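Side-chain contacts in four helix bundle protein (Bacteroides thetaiotaomicron VPI-5482, PDB 2RLD), which is of unknown function but belongs to the 23S rRNA-intervening sequence (S23) protein family and binds calcium: residues N52-E55 against A56-Q60; K74-N77 against E78-W82; Y91-R94 against E95-E98. All coordinates share one frame; numbering follows the deposited sequence.

All three contacts are local, each between neighbouring turns of one stretch of chain, and they occupy different places in the four-helix bundle. Interaction 2 is the buried one, in the middle of helix 62-88. Interaction 1, at the C-terminal end of helix 38-57, is partly buried, and interaction 3, at the start of helix 94-116, lies on the surface; these two sit on opposite sides of the chain's centre, about 32 Å apart between contact centres. Interactions 1 and 2 touch through N52 and E75, and both send charges to other subunits. Otherwise they differ: a helix end passing into i to i+3 bonding in 52-60, water-linked carboxylates in 74-82, a capping box in 91-98.

Interaction 1: residues N52-E55 against A56-Q60; sequences NIRE and AEQAQ
R54 and Q58 bring their polar ends near each other one turn apart, where helix 38-57 gives way to a turn. The backbone bonds document that change. A56 N donates to N52 O (2.8 Å) and E57 N to I53 O (3.0 Å), both in the i to i+4 pattern of an alpha helix. At the next step Q58 N turns instead to E55 O (3.0 Å), three residues back, and stands well above that carbonyl's plane, with an N-H...O angle of only 140°. A59 N, bonded to A56 O, repeats the three-residue spacing.

Among the side chains, R54 NH1 lies 3.6 Å from Q58 OE1 without bonding to it, guanidinium and amide planes 81° apart. The arginine runs extended from CG to NE, with CG opposite the backbone N about the first torsion (chi1 -169°), which carries its charge outward to another chain. There NE and NH2 form salt bridges with E84 and E80 of the second subunit. NH1, weakly, and Q58 NE2 converge on N77 OD1 of that subunit, which explains their closeness.

The helical backbone itself sets A56 CB 3.3 Å from I53 O. E57 CG, held beside its own backbone N, comes to 3.2 Å from I53 O, and a bend at the second torsion then turns the carboxylate.

Within the bundle, I53 packs on V11 and S15 of helix 7-32, and E57 touches D8, a ligand of the bound calcium ion. A56 packs on K68 and L69 of helix 62-88, which N52 and E55 also touch, placing this helix end between two neighbouring helices and a second subunit.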
loop_
_atom_site.group_PDB
_atom_site.type_symbol
_atom_site.label_atom_id
_atom_site.label_comp_id
_atom_site.label_asym_id
_atom_site.label_seq_id
_atom_site.Cartn_x
_atom_site.Cartn_y
_atom_site.Cartn_z
ATOM N N ASN C 52 4.403 -15.404 9.216
ATOM C CA ASN C 52 4.303 -16.519 8.296
ATOM C C ASN C 52 4.684 -17.831 8.926
ATOM O O ASN C 52 4.107 -18.871 8.575
ATOM C CB ASN C 52 5.153 -16.266 7.052
ATOM C CG ASN C 52 4.449 -15.352 6.087
ATOM O OD1 ASN C 52 3.570 -15.812 5.344
ATOM N ND2 ASN C 52 4.806 -14.058 6.091
ATOM N N ILE C 53 5.641 -17.804 9.858
ATOM C CA ILE C 53 6.008 -19.024 10.579
ATOM C C ILE C 53 4.791 -19.488 11.371
ATOM O O ILE C 53 4.479 -20.679 11.404
ATOM C CB ILE C 53 7.238 -18.819 11.492
ATOM C CG1 ILE C 53 8.481 -18.541 10.618
ATOM C CG2 ILE C 53 7.462 -20.062 12.348
ATOM C CD1 ILE C 53 9.735 -18.027 11.357
ATOM N N ARG C 54 4.084 -18.537 11.975
ATOM C CA ARG C 54 2.834 -18.835 12.671
ATOM C C ARG C 54 1.768 -19.428 11.739
ATOM O O ARG C 54 1.019 -20.344 12.148
ATOM C CB ARG C 54 2.290 -17.589 13.380
ATOM C CG ARG C 54 1.143 -17.891 14.342
ATOM C CD ARG C 54 0.616 -16.648 15.043
ATOM N NE ARG C 54 -0.147 -17.014 16.220
ATOM C CZ ARG C 54 -1.430 -17.355 16.236
ATOM N NH1 ARG C 54 -2.150 -17.348 15.129
ATOM N NH2 ARG C 54 -1.995 -17.685 17.386
ATOM N N GLU C 55 1.669 -18.926 10.507
ATOM C CA GLU C 55 0.748 -19.537 9.540
ATOM C C GLU C 55 1.199 -20.947 9.219
ATOM O O GLU C 55 0.362 -21.858 9.139
ATOM C CB GLU C 55 0.646 -18.733 8.241
ATOM C CG GLU C 55 -0.228 -17.497 8.348
ATOM C CD GLU C 55 -0.612 -16.901 6.990
ATOM O OE1 GLU C 55 -0.355 -17.545 5.938
ATOM O OE2 GLU C 55 -1.193 -15.781 6.973
ATOM N N ALA C 56 2.512 -21.132 9.027
ATOM C CA ALA C 56 3.081 -22.461 8.728
ATOM C C ALA C 56 2.668 -23.492 9.769
ATOM O O ALA C 56 2.260 -24.620 9.431
ATOM C CB ALA C 56 4.606 -22.396 8.634
ATOM N N GLU C 57 2.750 -23.106 11.033
ATOM C CA GLU C 57 2.452 -24.032 12.138
ATOM C C GLU C 57 0.990 -24.505 12.093
ATOM O O GLU C 57 0.653 -25.563 12.631
ATOM C CB GLU C 57 2.753 -23.379 13.495
ATOM C CG GLU C 57 4.227 -22.940 13.706
ATOM C CD GLU C 57 5.145 -23.984 14.363
ATOM O OE1 GLU C 57 4.661 -25.018 14.872
ATOM O OE2 GLU C 57 6.373 -23.750 14.391
ATOM N N GLN C 58 0.140 -23.728 11.425
ATOM C CA GLN C 58 -1.283 -24.026 11.300
ATOM C C GLN C 58 -1.654 -24.729 10.004
ATOM O O GLN C 58 -2.839 -24.968 9.752
ATOM C CB GLN C 58 -2.076 -22.731 11.433
ATOM C CG GLN C 58 -2.067 -22.185 12.858
ATOM C CD GLN C 58 -2.687 -20.814 12.956
ATOM O OE1 GLN C 58 -2.097 -19.837 12.535
ATOM N NE2 GLN C 58 -3.886 -20.739 13.517
ATOM N N ALA C 59 -0.649 -25.072 9.199
ATOM C CA ALA C 59 -0.865 -25.689 7.886
ATOM C C ALA C 59 -1.628 -26.993 7.996
ATOM O O ALA C 59 -1.401 -27.770 8.928
ATOM C CB ALA C 59 0.460 -25.943 7.191
ATOM N N GLN C 60 -2.513 -27.232 7.029
ATOM C CA GLN C 60 -3.292 -28.469 6.969
ATOM C C GLN C 60 -2.526 -29.559 6.224
ATOM O O GLN C 60 -2.883 -30.721 6.302
ATOM C CB GLN C 60 -4.656 -28.234 6.301
#

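Interaction 2: residues K74-N77 against E78-W82; sequences KEAN and ETEYW
E75 and E78 lie side by side on one flank of helix 62-88 and point the same way, their carboxylate planes only 28° apart. Their OE1 atoms approach to 3.8 Å, and two waters lie between them and donate to both, water 1 weakly to E75; more acceptors than protons are in reach, so not every bond can be full. Water 1 also accepts from K74 NZ (3.0 Å), itself in a long 3.8 Å salt bridge to E75 OE2. E78 is fully extended, leaving OE2 for W82: NE1 donates to its anti lone pair at 2.8 Å, in the indole plane and nearly straight (170°). Y81 sets CD2 over one indole face.

In T79, OG1, beside its own backbone N (chi1 -61°), donates to E75 O at 2.8 Å, while T79 N reaches that oxygen from the opposite face of the carbonyl plane. E80 crosses N77 obliquely, its oxygens bonding to S104 and N108 of helix 94-116, while N77 ND2 donates back to L73 O.

Two neighbouring carboxylates, with E55 of the third subunit close to E78, probably raise the cluster's proton affinity; the bridging waters and K74, salt-bridged to that E55, probably offset the repulsion.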
loop_
_atom_site.group_PDB
_atom_site.type_symbol
_atom_site.label_atom_id
_atom_site.label_comp_id
_atom_site.label_asym_id
_atom_site.label_seq_id
_atom_site.Cartn_x
_atom_site.Cartn_y
_atom_site.Cartn_z
ATOM N N LYS C 74 11.409 -15.480 2.378
ATOM C CA LYS C 74 11.353 -14.329 1.488
ATOM C C LYS C 74 11.441 -13.055 2.291
ATOM O O LYS C 74 12.174 -12.102 1.947
ATOM C CB LYS C 74 10.040 -14.327 0.727
ATOM C CG LYS C 74 9.870 -13.161 -0.244
ATOM C CD LYS C 74 8.593 -13.314 -1.071
ATOM C CE LYS C 74 7.305 -13.040 -0.245
ATOM N NZ LYS C 74 7.105 -11.568 -0.064
ATOM N N GLU C 75 10.653 -13.034 3.349
ATOM C CA GLU C 75 10.578 -11.857 4.231
ATOM C C GLU C 75 11.919 -11.626 4.950
ATOM O O GLU C 75 12.377 -10.487 5.095
ATOM C CB GLU C 75 9.415 -12.014 5.212
ATOM C CG GLU C 75 8.016 -12.047 4.574
ATOM C CD GLU C 75 7.556 -10.726 3.952
ATOM O OE1 GLU C 75 8.331 -9.751 3.871
ATOM O OE2 GLU C 75 6.367 -10.667 3.565
ATOM N N ALA C 76 12.576 -12.700 5.364
ATOM C CA ALA C 76 13.931 -12.618 5.942
ATOM C C ALA C 76 14.917 -12.008 4.940
ATOM O O ALA C 76 15.712 -11.125 5.294
ATOM C CB ALA C 76 14.398 -14.000 6.384
ATOM N N ASN C 77 14.837 -12.446 3.690
ATOM C CA ASN C 77 15.715 -11.912 2.671
ATOM C C ASN C 77 15.438 -10.466 2.351
ATOM O O ASN C 77 16.386 -9.677 2.214
ATOM C CB ASN C 77 15.680 -12.762 1.422
ATOM C CG ASN C 77 16.630 -13.904 1.516
ATOM O OD1 ASN C 77 17.832 -13.723 1.297
ATOM N ND2 ASN C 77 16.127 -15.078 1.876
ATOM N N GLU C 78 14.166 -10.084 2.294
ATOM C CA GLU C 78 13.859 -8.658 2.071
ATOM C C GLU C 78 14.380 -7.800 3.226
ATOM O O GLU C 78 14.941 -6.714 3.015
ATOM C CB GLU C 78 12.362 -8.440 1.877
ATOM C CG GLU C 78 12.094 -7.009 1.434
ATOM C CD GLU C 78 10.642 -6.626 1.364
ATOM O OE1 GLU C 78 9.785 -7.521 1.185
ATOM O OE2 GLU C 78 10.372 -5.408 1.484
ATOM N N THR C 79 14.219 -8.301 4.435
ATOM C CA THR C 79 14.673 -7.590 5.637
ATOM C C THR C 79 16.190 -7.371 5.540
ATOM O O THR C 79 16.687 -6.304 5.868
ATOM C CB THR C 79 14.311 -8.388 6.922
ATOM O OG1 THR C 79 12.884 -8.549 7.017
ATOM C CG2 THR C 79 14.830 -7.687 8.181
ATOM N N GLU C 80 16.906 -8.398 5.106
ATOM C CA GLU C 80 18.375 -8.321 4.932
ATOM C C GLU C 80 18.758 -7.258 3.894
ATOM O O GLU C 80 19.745 -6.550 4.048
ATOM C CB GLU C 80 18.915 -9.726 4.637
ATOM C CG GLU C 80 18.894 -10.562 5.941
ATOM C CD GLU C 80 18.548 -12.033 5.775
ATOM O OE1 GLU C 80 18.608 -12.546 4.637
ATOM O OE2 GLU C 80 18.196 -12.666 6.804
ATOM N N TYR C 81 17.954 -7.136 2.849
ATOM C CA TYR C 81 18.130 -6.073 1.855
ATOM C C TYR C 81 18.015 -4.718 2.525
ATOM O O TYR C 81 18.893 -3.859 2.379
ATOM C CB TYR C 81 17.059 -6.197 0.754
ATOM C CG TYR C 81 16.970 -4.993 -0.202
ATOM C CD1 TYR C 81 17.843 -4.841 -1.258
ATOM C CD2 TYR C 81 15.987 -4.042 -0.029
ATOM C CE1 TYR C 81 17.742 -3.734 -2.127
ATOM C CE2 TYR C 81 15.884 -2.921 -0.865
ATOM C CZ TYR C 81 16.771 -2.773 -1.901
ATOM O OH TYR C 81 16.617 -1.692 -2.745
ATOM N N TRP C 82 16.934 -4.516 3.272
ATOM C CA TRP C 82 16.739 -3.200 3.917
ATOM C C TRP C 82 17.861 -2.920 4.916
ATOM O O TRP C 82 18.360 -1.790 4.981
ATOM C CB TRP C 82 15.348 -3.058 4.591
ATOM C CG TRP C 82 14.216 -3.057 3.593
ATOM C CD1 TRP C 82 13.254 -4.027 3.419
ATOM C CD2 TRP C 82 13.963 -2.056 2.605
ATOM N NE1 TRP C 82 12.412 -3.665 2.377
ATOM C CE2 TRP C 82 12.836 -2.473 1.858
ATOM C CE3 TRP C 82 14.594 -0.839 2.272
ATOM C CZ2 TRP C 82 12.325 -1.724 0.811
ATOM C CZ3 TRP C 82 14.060 -0.084 1.251
ATOM C CH2 TRP C 82 12.941 -0.539 0.519
HETATM O O HOH W 1 9.226 -10.011 1.400
HETATM O O HOH W 2 7.537 -8.444 1.788
#

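Interaction 3: residues Y91-R94 against E95-E98; sequences YITR and EQYE. With EDO (1,2-ethanediol), chain T.
T93 and Q96 exchange hydrogen bonds at the start of helix 94-116 and form a capping box, with T93 as N-cap. In one direction Q96 N donates to T93 OG1 at 3.0 Å, with only a moderate bend at the hydrogen. In the other, T93 N donates to Q96 OE1 at 2.9 Å, almost straight at 170°, and lies in the amide's carbonyl plane on a lone pair. The threonine hydroxyl sits between its backbone N and carbonyl carbon (chi1 64°), the rotation that swings OG1 over the first turn; from there it also makes a weak 3.4 Å bond to Q96 OE1. In the glutamine, CG beside its own backbone N points the extended chain back to T93.

Its other amide atom is also engaged: Q96 NE2 donates in a nearly straight bond to O2 of a 1,2-ethanediol, probably from the crystallisation liquor. Behind the box, the regular helix bonds begin, Y97 N to T93 O and E98 N to R94 O (both 2.9 Å).

Apolar and charged groups flank this network. I92 CD1 meets Y97 CB at 3.8 Å, near the plane of the ring and at its edge, while I92 also packs on L25 of helix 7-32 and L86 of helix 62-88. On the outer side R94, bent at its second and third torsions, curls back along Y97, the guanidinium nearly perpendicular to the ring (87°) and NH1 3.6 Å from CD2. Its CD rests 3.5 Å from E98 OE2, but the opposite charges remain beyond salt-bridge range.

Chemically, then, the box provides acceptors for T93 N and Q96 N at the helix start, where no preceding turn could, while R94 and E98 add at most a loose electrostatic attraction.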
loop_
_atom_site.group_PDB
_atom_site.type_symbol
_atom_site.label_atom_id
_atom_site.label_comp_id
_atom_site.label_asym_id
_atom_site.label_seq_id
_atom_site.Cartn_x
_atom_site.Cartn_y
_atom_site.Cartn_z
ATOM N N TYR C 91 22.289 5.122 8.150
ATOM C CA TYR C 91 21.154 5.193 9.079
ATOM C C TYR C 91 21.334 4.339 10.325
ATOM O O TYR C 91 20.748 4.629 11.357
ATOM C CB TYR C 91 19.830 4.880 8.373
ATOM C CG TYR C 91 19.349 6.077 7.607
ATOM C CD1 TYR C 91 18.631 7.091 8.249
ATOM C CD2 TYR C 91 19.627 6.218 6.259
ATOM C CE1 TYR C 91 18.211 8.236 7.545
ATOM C CE2 TYR C 91 19.231 7.364 5.543
ATOM C CZ TYR C 91 18.510 8.356 6.193
ATOM O OH TYR C 91 18.076 9.454 5.468
ATOM N N ILE C 92 22.140 3.290 10.233
ATOM C CA ILE C 92 22.498 2.476 11.397
ATOM C C ILE C 92 24.013 2.280 11.418
ATOM O O ILE C 92 24.691 2.365 10.362
ATOM C CB ILE C 92 21.804 1.098 11.394
ATOM C CG1 ILE C 92 22.152 0.299 10.119
ATOM C CG2 ILE C 92 20.265 1.258 11.625
ATOM C CD1 ILE C 92 21.605 -1.112 10.147
ATOM N N THR C 93 24.558 2.048 12.623
ATOM C CA THR C 93 25.986 1.826 12.795
ATOM C C THR C 93 26.348 0.414 12.368
ATOM O O THR C 93 25.472 -0.434 12.231
ATOM C CB THR C 93 26.402 1.998 14.289
ATOM O OG1 THR C 93 25.763 0.987 15.084
ATOM C CG2 THR C 93 25.986 3.363 14.818
ATOM N N ARG C 94 27.640 0.142 12.200
ATOM C CA ARG C 94 28.078 -1.210 11.853
ATOM C C ARG C 94 27.703 -2.180 12.967
ATOM O O ARG C 94 27.328 -3.317 12.703
ATOM C CB ARG C 94 29.591 -1.235 11.577
ATOM C CG ARG C 94 30.208 -2.630 11.420
ATOM C CD ARG C 94 29.651 -3.436 10.256
ATOM N NE ARG C 94 29.949 -2.863 8.943
ATOM C CZ ARG C 94 29.772 -3.499 7.784
ATOM N NH1 ARG C 94 29.307 -4.744 7.749
ATOM N NH2 ARG C 94 30.072 -2.891 6.644
ATOM N N GLU C 95 27.767 -1.711 14.213
ATOM C CA GLU C 95 27.379 -2.521 15.383
ATOM C C GLU C 95 25.921 -2.903 15.344
ATOM O O GLU C 95 25.553 -4.063 15.611
ATOM C CB GLU C 95 27.652 -1.752 16.681
ATOM C CG GLU C 95 27.376 -2.538 17.942
ATOM C CD GLU C 95 27.557 -1.716 19.229
ATOM O OE1 GLU C 95 27.910 -0.512 19.161
ATOM O OE2 GLU C 95 27.326 -2.293 20.322
ATOM N N GLN C 96 25.068 -1.939 15.013
ATOM C CA GLN C 96 23.640 -2.217 14.905
ATOM C C GLN C 96 23.384 -3.206 13.765
ATOM O O GLN C 96 22.647 -4.185 13.929
ATOM C CB GLN C 96 22.830 -0.931 14.696
ATOM C CG GLN C 96 22.707 -0.033 15.920
ATOM C CD GLN C 96 22.086 1.329 15.586
ATOM O OE1 GLN C 96 22.602 2.064 14.739
ATOM N NE2 GLN C 96 20.973 1.666 16.255
ATOM N N TYR C 97 24.010 -2.931 12.630
ATOM C CA TYR C 97 23.868 -3.777 11.445
ATOM C C TYR C 97 24.228 -5.226 11.764
ATOM O O TYR C 97 23.421 -6.148 11.542
ATOM C CB TYR C 97 24.751 -3.258 10.303
ATOM C CG TYR C 97 24.744 -4.206 9.123
ATOM C CD1 TYR C 97 23.621 -4.317 8.310
ATOM C CD2 TYR C 97 25.844 -4.996 8.829
ATOM C CE1 TYR C 97 23.589 -5.199 7.240
ATOM C CE2 TYR C 97 25.827 -5.887 7.739
ATOM C CZ TYR C 97 24.685 -5.984 6.959
ATOM O OH TYR C 97 24.633 -6.851 5.876
ATOM N N GLU C 98 25.435 -5.427 12.294
ATOM C CA GLU C 98 25.931 -6.782 12.526
ATOM C C GLU C 98 25.048 -7.536 13.499
ATOM O O GLU C 98 24.738 -8.691 13.272
ATOM C CB GLU C 98 27.384 -6.774 12.994
ATOM C CG GLU C 98 28.321 -6.362 11.873
ATOM C CD GLU C 98 29.778 -6.693 12.129
ATOM O OE1 GLU C 98 30.160 -6.976 13.294
ATOM O OE2 GLU C 98 30.546 -6.659 11.141
HETATM C C1 EDO T . 17.409 0.082 18.151
HETATM O O1 EDO T . 17.273 -1.133 18.874
HETATM C C2 EDO T . 18.613 -0.112 17.266
HETATM O O2 EDO T . 19.742 -0.320 18.114
#